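Long-range contacts in FKBO (Streptomyces hygroscopicus, PDB 4BPS), which hydrolyses chorismate to pyruvate and a dihydroxycyclohexadiene carboxylic acid in the biosynthesis of the immunosuppressants FK506 and FK520: residues Y98-V103 with T190-A195; A135-Y140 with P177-I182; P224-A229 with F241-A246. All coordinates share one frame; numbering follows the deposited sequence. Where two conformers were deposited one is given.

Contact 1 of 3, residues Y98-V103 with T190-A195; sequences YLFGVV and TCVFLA
Gly101 and Phe193 face each other at the middle of an antiparallel ladder, part of the mixed sheet of the YjgF fold. Strands 98-103 and 190-195 run at 170° to one another and are tied by six backbone hydrogen bonds, two each at the pairs Leu99-Ala195, Gly101-Phe193 and Val103-Cys191. Between these pairs the CA-H groups of Phe100, Val102, Val192 and Leu194 approach carbonyl oxygens of the facing strand.

Phe100, Val102, Val192 and Leu194 lie on one face of the sheet. There CG1 of Val192 closes on CE1 of Phe100 at 3.5 Å, while CD2 of Leu194 sits at the edge of the same ring, 3.8 Å from its CD1; Trp76 meets this ring from outside the pair. The other face carries Leu99, Val103, Cys191, Phe193 and Ala195; Val103, Cys191 and Phe193 pack on helix 112-129 through Leu118, Tyr119 and Val122.

With CG of Phe193 lodged between its backbone N and carbonyl carbon (chi1 64°), the phenyl group folds across the neighbouring strand. A CB on Gly101 would clash with Phe193 CZ; instead Gly101 CA makes a CH-pi contact over the ring face, 3.9 Å from the Phe193 centroid.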
loop_
_atom_site.group_PDB
_atom_site.type_symbol
_atom_site.label_atom_id
_atom_site.label_comp_id
_atom_site.label_asym_id
_atom_site.label_seq_id
_atom_site.Cartn_x
_atom_site.Cartn_y
_atom_site.Cartn_z
ATOM N N TYR A 98 1.271 10.673 -14.441
ATOM C CA TYR A 98 0.902 9.728 -13.380
ATOM C C TYR A 98 -0.610 9.675 -13.179
ATOM O O TYR A 98 -1.338 10.610 -13.513
ATOM C CB TYR A 98 1.593 10.079 -12.048
ATOM C CG TYR A 98 3.094 10.086 -12.174
ATOM C CD1 TYR A 98 3.818 8.885 -12.202
ATOM C CD2 TYR A 98 3.808 11.277 -12.303
ATOM C CE1 TYR A 98 5.212 8.902 -12.359
ATOM C CE2 TYR A 98 5.187 11.282 -12.458
ATOM C CZ TYR A 98 5.881 10.098 -12.467
ATOM O OH TYR A 98 7.257 10.064 -12.618
ATOM N N LEU A 99 -1.064 8.567 -12.599
ATOM C CA LEU A 99 -2.488 8.286 -12.372
ATOM C C LEU A 99 -2.661 7.781 -10.932
ATOM O O LEU A 99 -1.860 6.970 -10.452
ATOM C CB LEU A 99 -2.923 7.195 -13.345
ATOM C CG LEU A 99 -4.310 6.571 -13.236
ATOM C CD1 LEU A 99 -5.339 7.591 -13.592
ATOM C CD2 LEU A 99 -4.447 5.316 -14.155
ATOM N N PHE A 100 -3.710 8.256 -10.262
ATOM C CA PHE A 100 -4.130 7.772 -8.943
ATOM C C PHE A 100 -5.552 7.250 -9.070
ATOM O O PHE A 100 -6.391 7.938 -9.628
ATOM C CB PHE A 100 -4.091 8.923 -7.932
ATOM C CG PHE A 100 -4.568 8.556 -6.553
ATOM C CD1 PHE A 100 -3.729 7.923 -5.664
ATOM C CD2 PHE A 100 -5.847 8.863 -6.132
ATOM C CE1 PHE A 100 -4.165 7.596 -4.372
ATOM C CE2 PHE A 100 -6.275 8.532 -4.846
ATOM C CZ PHE A 100 -5.433 7.896 -3.984
ATOM N N GLY A 101 -5.825 6.070 -8.517
ATOM C CA GLY A 101 -7.173 5.521 -8.538
ATOM C C GLY A 101 -7.543 4.837 -7.242
ATOM O O GLY A 101 -6.682 4.356 -6.485
ATOM N N VAL A 102 -8.852 4.765 -7.000
ATOM C CA VAL A 102 -9.409 4.140 -5.825
ATOM C C VAL A 102 -10.688 3.412 -6.217
ATOM O O VAL A 102 -11.488 3.958 -6.973
ATOM C CB VAL A 102 -9.824 5.293 -4.829
ATOM C CG1 VAL A 102 -10.441 4.734 -3.564
ATOM C CG2 VAL A 102 -8.669 6.257 -4.524
ATOM N N VAL A 103 -10.885 2.202 -5.698
ATOM C CA VAL A 103 -12.053 1.402 -6.042
ATOM C C VAL A 103 -12.312 0.443 -4.888
ATOM O O VAL A 103 -11.386 0.051 -4.178
ATOM C CB VAL A 103 -11.815 0.632 -7.364
ATOM C CG1 VAL A 103 -10.565 -0.259 -7.315
ATOM C CG2 VAL A 103 -13.039 -0.169 -7.783
ATOM N N THR A 190 -10.999 -2.514 -0.285
ATOM C CA THR A 190 -10.684 -1.263 -0.964
ATOM C C THR A 190 -9.276 -1.374 -1.548
ATOM O O THR A 190 -8.345 -1.778 -0.848
ATOM C CB THR A 190 -10.748 -0.088 0.013
ATOM O OG1 THR A 190 -12.035 -0.028 0.625
ATOM C CG2 THR A 190 -10.473 1.253 -0.660
ATOM N N CYS A 191 -9.153 -0.977 -2.811
ATOM C CA CYS A 191 -7.879 -0.951 -3.518
ATOM C C CYS A 191 -7.541 0.480 -3.943
ATOM O O CYS A 191 -8.377 1.192 -4.522
ATOM C CB CYS A 191 -7.947 -1.848 -4.753
ATOM S SG CYS A 191 -6.458 -1.835 -5.806
ATOM N N VAL A 192 -6.318 0.895 -3.608
ATOM C CA VAL A 192 -5.790 2.191 -4.000
ATOM C C VAL A 192 -4.569 1.923 -4.857
ATOM O O VAL A 192 -3.804 1.013 -4.548
ATOM C CB VAL A 192 -5.390 3.008 -2.738
ATOM C CG1 VAL A 192 -4.861 4.387 -3.095
ATOM C CG2 VAL A 192 -6.537 3.089 -1.748
ATOM N N PHE A 193 -4.338 2.721 -5.899
ATOM C CA PHE A 193 -3.150 2.493 -6.711
ATOM C C PHE A 193 -2.616 3.771 -7.338
ATOM O O PHE A 193 -3.365 4.747 -7.577
ATOM C CB PHE A 193 -3.400 1.439 -7.813
ATOM C CG PHE A 193 -4.427 1.860 -8.826
ATOM C CD1 PHE A 193 -5.783 1.649 -8.586
ATOM C CD2 PHE A 193 -4.042 2.475 -10.013
ATOM C CE1 PHE A 193 -6.734 2.048 -9.508
ATOM C CE2 PHE A 193 -4.987 2.872 -10.939
ATOM C CZ PHE A 193 -6.338 2.659 -10.675
ATOM N N LEU A 194 -1.309 3.749 -7.573
ATOM C CA LEU A 194 -0.611 4.742 -8.375
ATOM C C LEU A 194 -0.047 4.047 -9.611
ATOM O O LEU A 194 0.403 2.900 -9.529
ATOM C CB LEU A 194 0.562 5.324 -7.584
ATOM C CG LEU A 194 0.189 6.285 -6.461
ATOM C CD1 LEU A 194 1.366 6.443 -5.500
ATOM C CD2 LEU A 194 -0.216 7.647 -7.029
ATOM N N ALA A 195 -0.051 4.751 -10.743
ATOM C CA ALA A 195 0.481 4.208 -11.984
ATOM C C ALA A 195 1.152 5.332 -12.778
ATOM O O ALA A 195 0.884 6.521 -12.555
ATOM C CB ALA A 195 -0.617 3.575 -12.824
#

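Contact 2 of 3, residues A135-Y140 with P177-I182. With 3EB (3-(2-carboxyethyl)benzoic acid), chain B.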
loop_
_atom_site.group_PDB
_atom_site.type_symbol
_atom_site.label_atom_id
_atom_site.label_comp_id
_atom_site.label_asym_id
_atom_site.label_seq_id
_atom_site.Cartn_x
_atom_site.Cartn_y
_atom_site.Cartn_z
ATOM N N ALA A 135 2.778 1.463 -9.914
ATOM C CA ALA A 135 3.843 1.951 -9.044
ATOM C C ALA A 135 3.659 1.590 -7.576
ATOM O O ALA A 135 4.640 1.532 -6.837
ATOM C CB ALA A 135 3.947 3.471 -9.146
ATOM N N ARG A 136 2.411 1.420 -7.145
ATOM C CA ARG A 136 2.131 1.161 -5.741
ATOM C C ARG A 136 0.685 0.718 -5.653
ATOM O O ARG A 136 -0.168 1.327 -6.318
ATOM C CB ARG A 136 2.342 2.422 -4.889
ATOM C CG ARG A 136 3.074 2.216 -3.596
ATOM C CD ARG A 136 2.360 1.311 -2.589
ATOM N NE ARG A 136 3.041 1.290 -1.292
ATOM C CZ ARG A 136 2.594 0.562 -0.281
ATOM N NH1 ARG A 136 3.216 0.589 0.888
ATOM N NH2 ARG A 136 1.537 -0.202 -0.455
ATOM N N THR A 137 0.378 -0.311 -4.875
ATOM C CA THR A 137 -0.993 -0.688 -4.614
ATOM C C THR A 137 -1.208 -0.826 -3.112
ATOM O O THR A 137 -0.279 -1.132 -2.361
ATOM C CB THR A 137 -1.374 -2.033 -5.292
ATOM O OG1 THR A 137 -0.581 -3.092 -4.748
ATOM C CG2 THR A 137 -1.218 -1.962 -6.797
ATOM N N TRP A 138 -2.461 -0.625 -2.687
ATOM C CA TRP A 138 -2.850 -0.894 -1.304
ATOM C C TRP A 138 -4.171 -1.645 -1.335
ATOM O O TRP A 138 -5.055 -1.328 -2.134
ATOM C CB TRP A 138 -3.070 0.382 -0.510
ATOM C CG TRP A 138 -1.869 1.250 -0.238
ATOM C CD1 TRP A 138 -1.177 1.327 0.934
ATOM C CD2 TRP A 138 -1.262 2.218 -1.138
ATOM N NE1 TRP A 138 -0.190 2.287 0.833
ATOM C CE2 TRP A 138 -0.210 2.835 -0.423
ATOM C CE3 TRP A 138 -1.514 2.627 -2.452
ATOM C CZ2 TRP A 138 0.588 3.848 -0.977
ATOM C CZ3 TRP A 138 -0.722 3.629 -2.999
ATOM C CH2 TRP A 138 0.312 4.233 -2.257
ATOM N N ASN A 139 -4.306 -2.590 -0.414
ATOM C CA ASN A 139 -5.522 -3.387 -0.252
ATOM C C ASN A 139 -5.905 -3.358 1.220
ATOM O O ASN A 139 -5.170 -3.866 2.071
ATOM C CB ASN A 139 -5.294 -4.844 -0.688
ATOM C CG ASN A 139 -4.667 -4.942 -2.062
ATOM O OD1 ASN A 139 -5.363 -4.849 -3.064
ATOM N ND2 ASN A 139 -3.334 -5.106 -2.115
ATOM N N TYR A 140 -7.058 -2.744 1.490
ATOM C CA TYR A 140 -7.607 -2.640 2.855
ATOM C C TYR A 140 -8.754 -3.645 2.904
ATOM O O TYR A 140 -9.792 -3.432 2.269
ATOM C CB TYR A 140 -8.065 -1.219 3.142
ATOM C CG TYR A 140 -6.930 -0.204 3.013
ATOM C CD1 TYR A 140 -5.960 -0.110 4.006
ATOM C CD2 TYR A 140 -6.810 0.630 1.908
ATOM C CE1 TYR A 140 -4.926 0.790 3.923
ATOM C CE2 TYR A 140 -5.774 1.545 1.804
ATOM C CZ TYR A 140 -4.831 1.628 2.818
ATOM O OH TYR A 140 -3.789 2.507 2.785
ATOM N N PRO A 177 4.012 -3.942 -8.274
ATOM C CA PRO A 177 4.914 -3.082 -7.498
ATOM C C PRO A 177 4.730 -3.283 -5.996
ATOM O O PRO A 177 4.107 -4.251 -5.534
ATOM C CB PRO A 177 4.474 -1.668 -7.906
ATOM C CG PRO A 177 2.992 -1.846 -8.123
ATOM C CD PRO A 177 2.880 -3.181 -8.829
ATOM N N ALA A 178 5.273 -2.350 -5.224
ATOM C CA ALA A 178 5.101 -2.316 -3.792
ATOM C C ALA A 178 3.608 -2.396 -3.449
ATOM O O ALA A 178 2.756 -1.840 -4.170
ATOM C CB ALA A 178 5.696 -1.023 -3.245
ATOM N N ALA A 179 3.318 -3.064 -2.335
ATOM C CA ALA A 179 1.937 -3.302 -1.934
ATOM C C ALA A 179 1.762 -3.299 -0.429
ATOM O O ALA A 179 2.731 -3.400 0.344
ATOM C CB ALA A 179 1.442 -4.657 -2.503
ATOM N N THR A 180 0.501 -3.189 -0.038
ATOM C CA THR A 180 0.026 -3.434 1.318
ATOM C C THR A 180 -1.197 -4.326 1.234
ATOM O O THR A 180 -2.047 -4.109 0.364
ATOM C CB THR A 180 -0.354 -2.120 1.980
ATOM O OG1 THR A 180 0.841 -1.349 2.117
ATOM C CG2 THR A 180 -1.022 -2.301 3.340
ATOM N N GLY A 181 -1.277 -5.320 2.128
ATOM C CA GLY A 181 -2.444 -6.184 2.277
ATOM C C GLY A 181 -2.767 -6.225 3.757
ATOM O O GLY A 181 -2.131 -6.964 4.513
ATOM N N ILE A 182 -3.719 -5.406 4.192
ATOM C CA ILE A 182 -3.875 -5.133 5.614
ATOM C C ILE A 182 -5.354 -5.176 5.965
ATOM O O ILE A 182 -6.200 -5.003 5.081
ATOM C CB ILE A 182 -3.227 -3.745 5.940
ATOM C CG1 ILE A 182 -2.861 -3.636 7.408
ATOM C CG2 ILE A 182 -4.127 -2.576 5.475
ATOM C CD1 ILE A 182 -1.652 -4.469 7.760
HETATM C C 3EB B . 4.321 -10.521 3.827
HETATM O O 3EB B . 3.875 -11.464 3.164
HETATM C CA 3EB B . 3.485 -9.793 4.842
HETATM O OAB 3EB B . -0.915 -9.268 0.082
HETATM O OAD 3EB B . -0.574 -7.240 -0.750
HETATM C CAE 3EB B . 2.810 -7.494 2.960
HETATM C CAF 3EB B . 2.642 -6.625 1.889
HETATM C CAG 3EB B . 1.946 -8.575 3.137
HETATM C CAH 3EB B . 1.608 -6.813 0.988
HETATM C CAL 3EB B . -0.332 -8.166 0.114
HETATM C CAM 3EB B . 0.921 -8.761 2.208
HETATM C CAN 3EB B . 0.752 -7.902 1.123
HETATM O OXT 3EB B . 5.549 -10.136 3.738
HETATM C C2 3EB B . 2.057 -9.515 4.327
HETATM O O HOH W 1 1.396 -4.411 -6.201
#
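Arg136 and Thr180 meet across two parallel strands, the guanidinium of the first gripping the hydroxyl of the second. Arg136 NH2 donates to Thr180 OG1 at 2.9 Å, almost in the guanidinium plane, and NH1 adds a weak bond to the same oxygen. NH2 also gives a 2.8 Å bond to Thr137 O in its own strand. A bend at chi2 (-63°) brings the group back over the sheet, where Trp138 NE1 lies above one of its faces.

Thr180 O is gripped twice by Asn139: the backbone N at 2.8 Å and the side-chain ND2 at 3.0 Å approach from opposite faces of the carbonyl plane. Farther along, Ile182 CG2 presses on CD1 of the Tyr140 ring at 3.4 Å. Near the start of the pair a water bridges Thr137 OG1 and Pro177 O.

A second shell holds these groups in place. Glu340 bonds both Thr180 OG1 and Trp138 NE1, and Ile242 O accepts from Arg136 NH1. Tyr119 OH bonds Asn139 OD1, so that both ends of the amide are held and its rotation is set. At Arg136, a leucine in its place would probably leave Thr180 OG1 and Ile242 O without their guanidinium donors and deprive Thr137 O of its stronger one.

On the side of Asn139, Gly181 N lies 3.4 Å from CAN of the bound 3-(2-carboxyethyl)benzoic acid, and a CB on Gly181 would clash with the ligand's carboxylate carbon CAL. Ala135 and Arg136 form a classic beta bulge opposite Leu194. The two strands belong to a beta-alpha-beta crossover whose helix 154-169 brings the substrate-binding Tyr155 and Arg162 to the pocket that Asn139, Ala179, Thr180 and Gly181 line.

Contact 3 of 3, residues P224-A229 with F241-A246; sequences PVFARA and FISATA. With 3EB (3-(2-carboxyethyl)benzoic acid), chain B.
Ser243 reaches from its strand into the loop before Ala229: its OG donates to Ala227 O at 2.6 Å, and its backbone N bonds Arg228 O at 3.1 Å, from above the carbonyl plane. Next to it, Ala229 pairs with Ile242 in antiparallel, non-hydrogen-bonded fashion.

Held by these bonds, the loop presents Phe226 to the bound 3-(2-carboxyethyl)benzoic acid. Its CB packs against the methyl of Ala179. CG sits between the backbone N and the carbonyl carbon (chi1 58°), a turn that lays the ring flat against one face of the ligand ring. On one branch CD1 meets the ligand's carboxylate carbon CAL, and CE1 comes within 3.3 Å of ring carbon CAN. The other branch has Ser243 OG 4.3 Å from CD2, while CE2 approaches ligand CAF. At the tip, CZ is 3.5 Å from CAF. The two rings are nearly parallel, with ligand CAH 3.4 Å above the phenyl plane and over its centre.

The guanidinium of Arg228 meets CE2 of this phenyl ring with one face and uses its edge on the ligand: NH1 donates to carboxylate OXT at 2.8 Å, and also to a water held by Ala244 O. Tyr215 OH engages Arg228 NH2. Arg228 and Tyr215 are substrate-binding residues; with Phe226 against one ring face and the methyl of Ala244 on the other side, they line the active-site pocket of the chorismatase.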
loop_
_atom_site.group_PDB
_atom_site.type_symbol
_atom_site.label_atom_id
_atom_site.label_comp_id
_atom_site.label_asym_id
_atom_site.label_seq_id
_atom_site.Cartn_x
_atom_site.Cartn_y
_atom_site.Cartn_z
ATOM N N PRO A 224 0.389 -14.716 -2.454
ATOM C CA PRO A 224 0.388 -13.269 -2.677
ATOM C C PRO A 224 1.322 -12.903 -3.812
ATOM O O PRO A 224 2.146 -13.726 -4.236
ATOM C CB PRO A 224 0.881 -12.684 -1.342
ATOM C CG PRO A 224 1.268 -13.824 -0.499
ATOM C CD PRO A 224 1.104 -15.104 -1.233
ATOM N N VAL A 225 1.184 -11.682 -4.328
ATOM C CA VAL A 225 2.093 -11.184 -5.355
ATOM C C VAL A 225 2.289 -9.707 -5.127
ATOM O O VAL A 225 1.315 -8.972 -4.983
ATOM C CB VAL A 225 1.565 -11.487 -6.774
ATOM C CG1 VAL A 225 0.134 -10.940 -6.998
ATOM C CG2 VAL A 225 2.502 -10.957 -7.834
ATOM N N PHE A 226 3.551 -9.297 -5.042
ATOM C CA PHE A 226 3.940 -7.897 -4.818
ATOM C C PHE A 226 5.454 -7.805 -4.700
ATOM O O PHE A 226 6.106 -8.760 -4.258
ATOM C CB PHE A 226 3.278 -7.254 -3.568
ATOM C CG PHE A 226 3.555 -7.965 -2.268
ATOM C CD1 PHE A 226 2.729 -8.989 -1.809
ATOM C CD2 PHE A 226 4.632 -7.595 -1.482
ATOM C CE1 PHE A 226 2.978 -9.624 -0.618
ATOM C CE2 PHE A 226 4.891 -8.232 -0.285
ATOM C CZ PHE A 226 4.076 -9.258 0.139
ATOM N N ALA A 227 5.986 -6.628 -5.019
ATOM C CA ALA A 227 7.400 -6.335 -4.815
ATOM C C ALA A 227 7.618 -5.819 -3.402
ATOM O O ALA A 227 6.677 -5.355 -2.762
ATOM C CB ALA A 227 7.860 -5.288 -5.809
ATOM N N ARG A 228 8.862 -5.836 -2.920
ATOM C CA ARG A 228 9.147 -5.361 -1.555
ATOM C C ARG A 228 9.335 -3.825 -1.501
ATOM O O ARG A 228 9.162 -3.204 -0.435
ATOM C CB ARG A 228 10.348 -6.115 -0.957
ATOM C CG ARG A 228 10.124 -7.617 -0.935
ATOM C CD ARG A 228 8.992 -8.005 -0.005
ATOM N NE ARG A 228 8.632 -9.409 -0.185
ATOM C CZ ARG A 228 7.859 -10.075 0.668
ATOM N NH1 ARG A 228 7.379 -9.481 1.751
ATOM N NH2 ARG A 228 7.579 -11.352 0.430
ATOM N N ALA A 229 9.649 -3.208 -2.640
ATOM C CA ALA A 229 9.683 -1.733 -2.795
ATOM C C ALA A 229 9.642 -1.459 -4.300
ATOM O O ALA A 229 9.860 -2.388 -5.106
ATOM C CB ALA A 229 10.944 -1.156 -2.170
ATOM N N PHE A 241 9.027 3.791 -2.987
ATOM C CA PHE A 241 7.863 3.361 -2.217
ATOM C C PHE A 241 8.162 2.006 -1.582
ATOM O O PHE A 241 8.524 1.060 -2.297
ATOM C CB PHE A 241 6.653 3.210 -3.140
ATOM C CG PHE A 241 6.272 4.486 -3.849
ATOM C CD1 PHE A 241 5.926 5.618 -3.133
ATOM C CD2 PHE A 241 6.278 4.567 -5.229
ATOM C CE1 PHE A 241 5.575 6.807 -3.786
ATOM C CE2 PHE A 241 5.926 5.747 -5.896
ATOM C CZ PHE A 241 5.552 6.855 -5.173
ATOM N N ILE A 242 8.030 1.906 -0.256
ATOM C CA ILE A 242 8.337 0.672 0.450
ATOM C C ILE A 242 7.014 -0.011 0.804
ATOM O O ILE A 242 6.103 0.625 1.344
ATOM C CB ILE A 242 9.163 0.940 1.709
ATOM C CG1 ILE A 242 10.401 1.804 1.399
ATOM C CG2 ILE A 242 9.572 -0.396 2.345
ATOM C CD1 ILE A 242 10.911 2.562 2.591
ATOM N N SER A 243 6.915 -1.298 0.502
ATOM C CA SER A 243 5.725 -2.084 0.848
ATOM C C SER A 243 5.491 -2.102 2.343
ATOM O O SER A 243 6.415 -1.856 3.130
ATOM C CB SER A 243 5.916 -3.514 0.372
ATOM O OG SER A 243 5.908 -3.517 -1.039
ATOM N N ALA A 244 4.265 -2.454 2.741
ATOM C CA ALA A 244 4.057 -2.877 4.121
ATOM C C ALA A 244 5.033 -4.020 4.389
ATOM O O ALA A 244 5.107 -4.980 3.608
ATOM C CB ALA A 244 2.635 -3.327 4.317
ATOM N N THR A 245 5.785 -3.892 5.480
ATOM C CA THR A 245 6.913 -4.770 5.788
ATOM C C THR A 245 6.710 -5.398 7.168
ATOM O O THR A 245 6.439 -4.673 8.132
ATOM C CB THR A 245 8.208 -3.944 5.743
ATOM O OG1 THR A 245 8.352 -3.329 4.451
ATOM C CG2 THR A 245 9.431 -4.846 5.986
ATOM N N ALA A 246 6.831 -6.718 7.220
ATOM C CA ALA A 246 6.541 -7.501 8.411
ATOM C C ALA A 246 7.795 -8.136 8.997
ATOM O O ALA A 246 8.879 -8.133 8.382
ATOM C CB ALA A 246 5.551 -8.611 8.062
HETATM C C 3EB B . 4.321 -10.521 3.827
HETATM O O 3EB B . 3.875 -11.464 3.164
HETATM C CA 3EB B . 3.485 -9.793 4.842
HETATM O OAB 3EB B . -0.915 -9.268 0.082
HETATM O OAD 3EB B . -0.574 -7.240 -0.750
HETATM C CAE 3EB B . 2.810 -7.494 2.960
HETATM C CAF 3EB B . 2.642 -6.625 1.889
HETATM C CAG 3EB B . 1.946 -8.575 3.137
HETATM C CAH 3EB B . 1.608 -6.813 0.988
HETATM C CAL 3EB B . -0.332 -8.166 0.114
HETATM C CAM 3EB B . 0.921 -8.761 2.208
HETATM C CAN 3EB B . 0.752 -7.902 1.123
HETATM O OXT 3EB B . 5.549 -10.136 3.738
HETATM C C2 3EB B . 2.057 -9.515 4.327
HETATM O O HOH W 2 9.194 -4.597 2.139
HETATM O O HOH W 3 7.088 -6.506 2.426
#

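From the N terminus, strand 98-105 supplies the first half of contact 1, and the chain then passes through helix 112-129 into strand 133-142. Helix 154-169 then leads to strand 178-184, which closes contact 2. The chain turns back along strand 189-196 to close contact 1, inserting itself between 98-105 and 133-142; contact 2 is thus enclosed by contact 1, and both share one sheet. Contact 3 follows in series and closes a loop of eleven residues, where the chain enters strand 229-232 of another sheet beside strand 239-249. It joins contact 2 through Ala179 N with Ser243 OG and contact 1 through Leu194 CD1 packed on Phe241 CZ, and the ligand lies against contacts 2 and 3.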